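Local coordinates for protein nitrite oxidoreductase subunit C (PDB 7B04) that binds one heme b and two calcium ions within the nitrite oxidoreductase complex of an anammox bacterium and probably takes part in electron transfer, at residues E47-K52 and I100-D105; V113-A118 and W263-C268; N163-K168 and L277-V282. All coordinates share one frame; numbering follows the deposited sequence.

Contact 1. Residues E47-K52 and I100-D105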
# COMPACT_ATOMS: atom_id res chain seq x y z
N GLU C 47 39.17 39.83 40.09
CA GLU C 47 38.11 40.06 41.06
C GLU C 47 37.66 38.74 41.66
O GLU C 47 37.47 37.75 40.95
CB GLU C 47 36.92 40.78 40.42
CG GLU C 47 35.92 41.32 41.43
CD GLU C 47 34.83 42.16 40.79
OE1 GLU C 47 34.06 42.80 41.54
OE2 GLU C 47 34.75 42.19 39.55
N VAL C 48 37.47 38.73 42.98
CA VAL C 48 37.19 37.51 43.72
C VAL C 48 35.72 37.47 44.10
O VAL C 48 35.13 38.49 44.49
CB VAL C 48 38.08 37.42 44.98
CG1 VAL C 48 37.71 36.20 45.82
CG2 VAL C 48 39.55 37.39 44.59
N LEU C 49 35.12 36.29 43.98
CA LEU C 49 33.75 36.06 44.38
C LEU C 49 33.77 35.57 45.83
O LEU C 49 34.33 34.51 46.12
CB LEU C 49 33.08 35.03 43.46
CG LEU C 49 31.56 34.83 43.49
CD1 LEU C 49 31.17 33.87 44.59
CD2 LEU C 49 30.83 36.15 43.66
N ASN C 50 33.18 36.35 46.72
CA ASN C 50 33.19 36.06 48.15
C ASN C 50 31.84 35.46 48.55
O ASN C 50 30.79 36.06 48.30
CB ASN C 50 33.48 37.33 48.95
CG ASN C 50 33.78 37.04 50.40
OD1 ASN C 50 33.94 35.89 50.81
ND2 ASN C 50 33.87 38.10 51.20
N VAL C 51 31.88 34.29 49.17
CA VAL C 51 30.68 33.63 49.66
C VAL C 51 30.44 34.14 51.07
O VAL C 51 31.18 33.81 52.00
CB VAL C 51 30.81 32.10 49.63
CG1 VAL C 51 29.53 31.45 50.08
CG2 VAL C 51 31.16 31.63 48.24
N LYS C 52 29.40 34.95 51.24
CA LYS C 52 29.11 35.57 52.52
C LYS C 52 28.43 34.57 53.45
O LYS C 52 27.49 33.88 53.05
CB LYS C 52 28.23 36.81 52.33
CG LYS C 52 27.99 37.59 53.60
CD LYS C 52 27.28 38.89 53.31
CE LYS C 52 26.86 39.59 54.60
NZ LYS C 52 28.04 40.03 55.39
N ILE C 100 26.93 37.07 39.36
CA ILE C 100 27.00 35.88 40.20
C ILE C 100 27.19 36.29 41.65
O ILE C 100 28.10 37.06 41.98
CB ILE C 100 28.12 34.91 39.75
CG1 ILE C 100 28.12 33.66 40.63
CG2 ILE C 100 29.48 35.59 39.73
CD1 ILE C 100 28.91 32.51 40.06
N LYS C 101 26.32 35.78 42.53
CA LYS C 101 26.43 35.95 43.97
C LYS C 101 26.46 34.58 44.64
O LYS C 101 26.06 33.57 44.05
CB LYS C 101 25.27 36.77 44.53
CG LYS C 101 25.26 38.23 44.13
CD LYS C 101 24.13 38.98 44.81
CE LYS C 101 24.12 40.45 44.42
NZ LYS C 101 23.01 41.19 45.09
N ALA C 102 26.94 34.55 45.88
CA ALA C 102 27.07 33.29 46.59
C ALA C 102 27.02 33.53 48.10
O ALA C 102 27.58 34.50 48.60
CB ALA C 102 28.35 32.55 46.22
N ILE C 103 26.36 32.60 48.80
CA ILE C 103 26.14 32.65 50.24
C ILE C 103 26.20 31.21 50.75
O ILE C 103 25.98 30.26 49.99
CB ILE C 103 24.80 33.30 50.61
CG1 ILE C 103 23.65 32.55 49.93
CG2 ILE C 103 24.77 34.77 50.21
CD1 ILE C 103 22.29 33.13 50.20
N HIS C 104 26.50 31.05 52.03
CA HIS C 104 26.51 29.70 52.58
C HIS C 104 26.11 29.69 54.05
O HIS C 104 26.24 30.69 54.77
CB HIS C 104 27.87 29.00 52.36
CG HIS C 104 28.95 29.41 53.31
ND1 HIS C 104 29.04 28.93 54.59
CD2 HIS C 104 30.03 30.22 53.13
CE1 HIS C 104 30.11 29.45 55.18
NE2 HIS C 104 30.72 30.23 54.31
N ASP C 105 25.64 28.52 54.48
CA ASP C 105 25.12 28.27 55.82
C ASP C 105 26.17 27.78 56.79
O ASP C 105 26.02 27.95 58.00
CB ASP C 105 24.10 27.13 55.75
CG ASP C 105 22.67 27.56 55.88
OD1 ASP C 105 22.38 28.50 56.65
OD2 ASP C 105 21.82 26.92 55.23

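Contact 2. Residues V113-A118 and W263-C268. With CA (calcium ion), chain B.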
# COMPACT_ATOMS: atom_id res chain seq x y z
N VAL C 113 22.92 33.19 39.79
CA VAL C 113 23.44 33.67 38.52
C VAL C 113 22.31 34.37 37.78
O VAL C 113 21.20 33.83 37.65
CB VAL C 113 24.01 32.52 37.67
CG1 VAL C 113 24.71 33.08 36.45
CG2 VAL C 113 24.97 31.67 38.50
N ILE C 114 22.59 35.58 37.28
CA ILE C 114 21.61 36.40 36.59
C ILE C 114 22.19 36.90 35.27
O ILE C 114 23.30 37.45 35.24
CB ILE C 114 21.19 37.61 37.45
CG1 ILE C 114 20.37 37.16 38.65
CG2 ILE C 114 20.43 38.62 36.62
CD1 ILE C 114 20.09 38.27 39.64
N TRP C 115 21.43 36.71 34.19
CA TRP C 115 21.80 37.24 32.89
C TRP C 115 20.52 37.63 32.16
O TRP C 115 19.42 37.19 32.51
CB TRP C 115 22.59 36.22 32.06
CG TRP C 115 21.78 35.06 31.59
CD1 TRP C 115 21.19 34.91 30.36
CD2 TRP C 115 21.45 33.88 32.33
NE1 TRP C 115 20.53 33.70 30.30
CE2 TRP C 115 20.67 33.06 31.49
CE3 TRP C 115 21.74 33.44 33.63
CZ2 TRP C 115 20.18 31.82 31.91
CZ3 TRP C 115 21.25 32.21 34.04
CH2 TRP C 115 20.48 31.42 33.18
N ASP C 116 20.67 38.48 31.15
CA ASP C 116 19.53 39.00 30.41
C ASP C 116 19.30 38.19 29.14
O ASP C 116 20.22 37.97 28.35
CB ASP C 116 19.71 40.46 30.03
CG ASP C 116 20.19 41.30 31.19
OD1 ASP C 116 19.42 41.45 32.16
OD2 ASP C 116 21.32 41.86 31.12
N ASP C 117 18.10 37.69 28.98
CA ASP C 117 17.75 37.01 27.73
C ASP C 117 16.27 37.18 27.43
O ASP C 117 15.42 37.05 28.31
CB ASP C 117 18.26 35.55 27.68
CG ASP C 117 17.50 34.66 26.67
OD1 ASP C 117 17.69 34.89 25.45
OD2 ASP C 117 16.98 33.59 27.17
N ALA C 118 15.99 37.59 26.20
CA ALA C 118 14.68 38.03 25.75
C ALA C 118 13.70 36.90 25.47
O ALA C 118 12.52 37.17 25.23
CB ALA C 118 14.84 38.87 24.47
N TRP C 263 16.77 36.07 33.22
CA TRP C 263 16.82 34.81 33.95
C TRP C 263 17.47 35.02 35.31
O TRP C 263 18.45 35.76 35.42
CB TRP C 263 17.60 33.74 33.17
CG TRP C 263 16.79 32.99 32.17
CD1 TRP C 263 16.84 33.13 30.81
CD2 TRP C 263 15.82 31.97 32.43
NE1 TRP C 263 15.96 32.26 30.21
CE2 TRP C 263 15.32 31.54 31.19
CE3 TRP C 263 15.32 31.39 33.60
CZ2 TRP C 263 14.34 30.55 31.07
CZ3 TRP C 263 14.35 30.40 33.48
CH2 TRP C 263 13.87 30.00 32.23
N THR C 264 16.93 34.36 36.33
CA THR C 264 17.56 34.30 37.64
C THR C 264 17.57 32.85 38.07
O THR C 264 16.51 32.26 38.31
CB THR C 264 16.83 35.18 38.67
OG1 THR C 264 16.76 36.52 38.18
CG2 THR C 264 17.59 35.18 39.98
N VAL C 265 18.76 32.27 38.18
CA VAL C 265 18.93 30.87 38.56
C VAL C 265 19.83 30.82 39.78
O VAL C 265 20.83 31.54 39.87
CB VAL C 265 19.54 30.05 37.41
CG1 VAL C 265 19.78 28.60 37.83
CG2 VAL C 265 18.66 30.13 36.17
N VAL C 266 19.47 29.97 40.74
CA VAL C 266 20.31 29.72 41.90
C VAL C 266 20.62 28.23 41.97
O VAL C 266 19.75 27.39 41.73
CB VAL C 266 19.69 30.23 43.22
CG1 VAL C 266 19.09 31.62 43.04
CG2 VAL C 266 18.66 29.27 43.77
N PHE C 267 21.87 27.93 42.28
CA PHE C 267 22.35 26.56 42.43
C PHE C 267 22.42 26.22 43.91
O PHE C 267 22.84 27.05 44.72
CB PHE C 267 23.72 26.38 41.78
CG PHE C 267 23.71 26.51 40.28
CD1 PHE C 267 23.57 25.40 39.46
CD2 PHE C 267 23.85 27.75 39.68
CE1 PHE C 267 23.57 25.53 38.08
CE2 PHE C 267 23.85 27.89 38.31
CZ PHE C 267 23.71 26.77 37.51
N CYS C 268 22.02 25.00 44.25
CA CYS C 268 21.97 24.57 45.64
C CYS C 268 22.68 23.23 45.76
O CYS C 268 22.37 22.28 45.03
CB CYS C 268 20.52 24.47 46.12
SG CYS C 268 20.31 23.91 47.82
CA CA B . 16.16 32.12 25.62

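Contact 3. Residues N163-K168 and L277-V282. With CA (calcium ion), chain D; HEM (protoporphyrin IX containing Fe), chain E.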
# COMPACT_ATOMS: atom_id res chain seq x y z
N ASN C 163 34.40 19.45 38.17
CA ASN C 163 33.00 19.22 38.51
C ASN C 163 32.14 20.26 37.80
O ASN C 163 32.49 21.44 37.75
CB ASN C 163 32.78 19.30 40.02
CG ASN C 163 31.53 18.56 40.48
OD1 ASN C 163 31.31 18.38 41.68
ND2 ASN C 163 30.70 18.14 39.53
N LEU C 164 31.01 19.81 37.25
CA LEU C 164 30.11 20.67 36.50
C LEU C 164 28.72 20.63 37.10
O LEU C 164 28.25 19.56 37.53
CB LEU C 164 30.03 20.22 35.03
CG LEU C 164 31.09 20.49 33.96
CD1 LEU C 164 31.19 21.96 33.64
CD2 LEU C 164 32.46 19.93 34.35
N TRP C 165 28.06 21.79 37.15
CA TRP C 165 26.67 21.90 37.57
C TRP C 165 25.90 22.51 36.40
O TRP C 165 26.04 23.71 36.13
CB TRP C 165 26.52 22.78 38.81
CG TRP C 165 27.23 22.29 40.03
CD1 TRP C 165 27.82 21.08 40.21
CD2 TRP C 165 27.42 23.02 41.24
NE1 TRP C 165 28.37 21.01 41.47
CE2 TRP C 165 28.14 22.19 42.12
CE3 TRP C 165 27.05 24.30 41.67
CZ2 TRP C 165 28.50 22.60 43.40
CZ3 TRP C 165 27.41 24.70 42.95
CH2 TRP C 165 28.13 23.85 43.80
N HIS C 166 25.08 21.71 35.72
CA HIS C 166 24.38 22.17 34.53
C HIS C 166 22.90 22.37 34.86
O HIS C 166 22.18 21.40 35.10
CB HIS C 166 24.54 21.20 33.37
CG HIS C 166 24.02 21.72 32.07
ND1 HIS C 166 23.82 20.91 30.97
CD2 HIS C 166 23.65 22.97 31.70
CE1 HIS C 166 23.35 21.65 29.97
NE2 HIS C 166 23.24 22.89 30.39
N TRP C 167 22.46 23.63 34.86
CA TRP C 167 21.04 23.94 35.00
C TRP C 167 20.36 23.88 33.65
O TRP C 167 20.88 24.39 32.65
CB TRP C 167 20.84 25.32 35.63
CG TRP C 167 19.41 25.75 35.60
CD1 TRP C 167 18.41 25.33 36.43
CD2 TRP C 167 18.80 26.66 34.68
NE1 TRP C 167 17.22 25.93 36.09
CE2 TRP C 167 17.44 26.75 35.02
CE3 TRP C 167 19.28 27.42 33.61
CZ2 TRP C 167 16.55 27.57 34.32
CZ3 TRP C 167 18.39 28.23 32.92
CH2 TRP C 167 17.04 28.30 33.28
N LYS C 168 19.18 23.26 33.61
CA LYS C 168 18.41 23.12 32.38
C LYS C 168 17.01 23.68 32.59
O LYS C 168 16.33 23.31 33.55
CB LYS C 168 18.34 21.65 31.95
CG LYS C 168 19.69 21.05 31.60
CD LYS C 168 19.56 19.61 31.14
CE LYS C 168 20.91 19.02 30.77
NZ LYS C 168 21.80 18.86 31.96
N LEU C 277 34.05 12.45 43.52
CA LEU C 277 34.12 13.21 42.28
C LEU C 277 33.39 14.54 42.38
O LEU C 277 33.17 15.20 41.36
CB LEU C 277 33.55 12.40 41.11
CG LEU C 277 34.28 11.12 40.71
CD1 LEU C 277 33.52 10.40 39.60
CD2 LEU C 277 35.70 11.42 40.28
N ASP C 278 33.02 14.95 43.59
CA ASP C 278 32.33 16.21 43.83
C ASP C 278 33.32 17.23 44.37
O ASP C 278 34.23 16.89 45.12
CB ASP C 278 31.21 16.03 44.85
CG ASP C 278 29.92 15.52 44.23
OD1 ASP C 278 29.89 15.30 43.00
OD2 ASP C 278 28.94 15.33 44.98
N VAL C 279 33.13 18.50 43.99
CA VAL C 279 33.92 19.57 44.58
C VAL C 279 33.58 19.67 46.07
O VAL C 279 32.41 19.55 46.47
CB VAL C 279 33.70 20.90 43.84
CG1 VAL C 279 32.36 21.52 44.19
CG2 VAL C 279 34.84 21.85 44.14
N GLN C 280 34.61 19.85 46.89
CA GLN C 280 34.45 19.94 48.33
C GLN C 280 34.79 21.35 48.80
O GLN C 280 35.92 21.81 48.63
CB GLN C 280 35.34 18.92 49.04
CG GLN C 280 35.09 17.48 48.61
CD GLN C 280 33.68 17.01 48.91
OE1 GLN C 280 33.09 17.37 49.93
NE2 GLN C 280 33.12 16.18 48.03
N PHE C 281 33.80 22.03 49.38
CA PHE C 281 33.98 23.38 49.91
C PHE C 281 34.24 23.31 51.41
O PHE C 281 33.64 22.50 52.12
CB PHE C 281 32.74 24.25 49.66
CG PHE C 281 32.40 24.41 48.21
CD1 PHE C 281 33.15 25.24 47.40
CD2 PHE C 281 31.30 23.77 47.67
CE1 PHE C 281 32.82 25.41 46.06
CE2 PHE C 281 30.96 23.93 46.34
CZ PHE C 281 31.72 24.75 45.54
N VAL C 282 35.16 24.15 51.88
CA VAL C 282 35.44 24.27 53.31
C VAL C 282 35.35 25.74 53.68
O VAL C 282 35.97 26.58 53.01
CB VAL C 282 36.80 23.68 53.68
CG1 VAL C 282 37.10 23.89 55.15
CG2 VAL C 282 36.86 22.19 53.33
CA CA D . 27.78 13.93 43.03
CHA HEM E . 29.61 20.92 26.63
CHB HEM E . 33.51 22.94 24.51
CHC HEM E . 33.90 25.84 28.39
CHD HEM E . 30.10 23.70 30.60
C1A HEM E . 30.67 21.14 25.77
C2A HEM E . 31.07 20.29 24.67
C3A HEM E . 32.14 20.84 24.08
C4A HEM E . 32.47 22.06 24.79
CMA HEM E . 32.91 20.30 22.85
CAA HEM E . 30.33 18.99 24.27
CBA HEM E . 31.21 17.77 24.46
CGA HEM E . 31.01 17.22 25.85
O1A HEM E . 32.00 16.74 26.45
O2A HEM E . 29.86 17.29 26.34
C1B HEM E . 33.93 23.95 25.35
C2B HEM E . 34.92 24.97 25.05
C3B HEM E . 35.04 25.77 26.13
C4B HEM E . 34.10 25.29 27.14
CMB HEM E . 35.68 25.03 23.71
CAB HEM E . 35.93 27.02 26.35
CBB HEM E . 36.64 27.63 25.39
C1C HEM E . 32.88 25.55 29.28
C2C HEM E . 32.57 26.31 30.48
C3C HEM E . 31.52 25.74 31.08
C4C HEM E . 31.13 24.57 30.31
CMC HEM E . 33.31 27.58 30.96
CAC HEM E . 30.85 26.22 32.39
CBC HEM E . 30.65 25.39 33.42
C1D HEM E . 29.57 22.82 29.67
C2D HEM E . 28.28 22.16 29.72
C3D HEM E . 28.15 21.41 28.63
C4D HEM E . 29.35 21.54 27.83
CMD HEM E . 27.22 22.30 30.84
CAD HEM E . 26.92 20.53 28.30
CBD HEM E . 26.00 21.25 27.31
CGD HEM E . 24.71 20.48 27.18
O1D HEM E . 23.79 20.98 26.48
O2D HEM E . 24.59 19.38 27.77
NA HEM E . 31.55 22.20 25.81
NB HEM E . 33.46 24.19 26.62
NC HEM E . 31.99 24.49 29.21
ND HEM E . 30.20 22.42 28.49
FE HEM E . 31.98 23.14 27.49

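Contact 1. Residues E47-K52 and I100-D105
Ala-102 turns its CB toward strand 49-52 and is met there by one methyl from each of two residues, Leu-49 and Val-51; these three bury most of the surface. Leu-49 CD1 sits 3.5 Å from Ala-102 CB, and Val-51 CG2 lies 3.6 Å from the same methyl. The second methyl of Leu-49 reaches back along the strand, with CD2 4.2 Å from Ile-100 CG2. Val-51 has CG1 anti to the backbone N (chi1 -178°), which carries this branch to the edge of the His-104 ring, in the ring plane beside CD2. The two side chains cross at about a right angle, and His-104 NE2 is hydrogen-bonded to the backbone O of Glu-317.

Lys-52 supplies both backbone bonds: its N donates to Ala-102 O at 3.2 Å, and its O accepts from His-104 N at 3.2 Å. It thus straddles Ile-103, the parallel pattern. Toward Leu-49 the strands splay, the CA atoms of Leu-49 and Lys-101 being 7.3 Å apart. Strand 49-53 also pairs with strand 306-316 on its other side, so it is an interior parallel strand in the beta-rich ethylbenzene dehydrogenase-type (DOMON) fold.

Contact 2. Residues V113-A118 and W263-C268
Trp-115 and Trp-263 form the dense part of this antiparallel pair, side by side and pointing the same way from one face of the sheet. Trp-263 CB lies over the six-membered ring of Trp-115, a CH-pi contact 3.6 Å from the ring centroid. That ring and the five-membered ring of Trp-263 are tilted only 23° from each other, yet their offset leaves little ring over ring. Trp-115 has its CG between the backbone N and the carbonyl carbon (chi1 71°), and this leans the ring across to strand 263-268, where CH2 also meets Val-265 CG2 at 3.7 Å. Farther along, Val-113 CG2 touches the edge of the Phe-267 ring. Trp-167 of strand 162-168 covers the same face.

The other face is looser and partly exposed: Ile-114 and Thr-264 lie alongside each other with Ile-114 CG1 3.7 Å from Thr-264 CG2. Between the faces run backbone bonds, Val-113 N to Val-265 O (2.7 Å) and Val-265 N to Val-113 O; at the tryptophan end Trp-263 N donates to Trp-115 O, while the return bond from Trp-115 N to Trp-263 O is weak.

Just past the strand, Asp-117 OD2 binds calcium at 2.3 Å, with Thr-119, Asn-121, Asp-132 and Asn-295 among the other ligands. Its carboxylate is nearly coplanar with the Trp-263 indole, at whose edge OD2 lies. The ion probably offsets much of the aspartate's charge, so that a carboxylate can be buried beside an aromatic cluster.

Contact 3. Residues N163-K168 and L277-V282
Asn-163 OD1 takes the backbone N-H of Val-279 at 2.9 Å, the one hydrogen bond between these segments. The donor lies in the carbonyl plane, on a lone pair, with 156° at the hydrogen. A chi1 of -158° swings the Asn-163 amide out from the strand to the loop. Beside this bond the packing is apolar: Trp-165 CH2 meets the edge of the Phe-281 ring at CE2, 3.8 Å away, while Val-279 CG1 approaches Trp-165 CZ2 at 4.1 Å, the two side chains crossing at about a right angle.

One step outward, the other end of the Asn-163 amide is fixed too, ND2 donating to Leu-236 O of the adjoining strand 233-238. With an alanine here, the N-H of Val-279 and the carbonyl of Leu-236 would probably each lose this partner, and the loop its polar tie to this strand. Asp-278, just before Val-279, binds the nearby calcium through both carboxylate oxygens, OD1 at 2.5 Å and OD2 at 2.7 Å. Asp-235, Gln-247, His-249 and Asp-251 supply the remaining protein ligands, and Thr-273 OG1 is hydrogen-bonded to OD2. Gln-280 NE2 reaches back to Asp-278 O at 3.2 Å, coming from above the carbonyl plane.

Leu-164 and His-166, on the same strand, serve the heme instead: Leu-164 CD1 lies 3.5 Å from heme CBC, and one face of the His-166 ring carries the heme methyl CMD. Lys-168 CG covers the opposite face. One neutral amide thus ties the calcium loop to strand 233-238, and so probably steadies the backbone beside Asp-278 without adding charge next to an already acidic site.

From the N terminus, contact 1 comes first: strand 49-53 pairs with strand 97-104, closing a loop of 47 residues before contact 2 opens. The chain then turns directly into strand 108-116, the antiparallel neighbour of 97-104, and Ile-100 touches Val-113 where contacts 1 and 2 meet. Contact 2 spans 144 residues to strand 262-270. Contact 3 opens inside that span, at strand 162-168, and closes beyond it, at the loop before strand 286-294, so the two cross. They also touch in space, Trp-167 packing on Trp-263 and Val-265. Together the three contacts tie strand 49-53 through 97-104 and 108-116 to strand 262-270, and the heme-lining strand 162-168 to a calcium-binding loop.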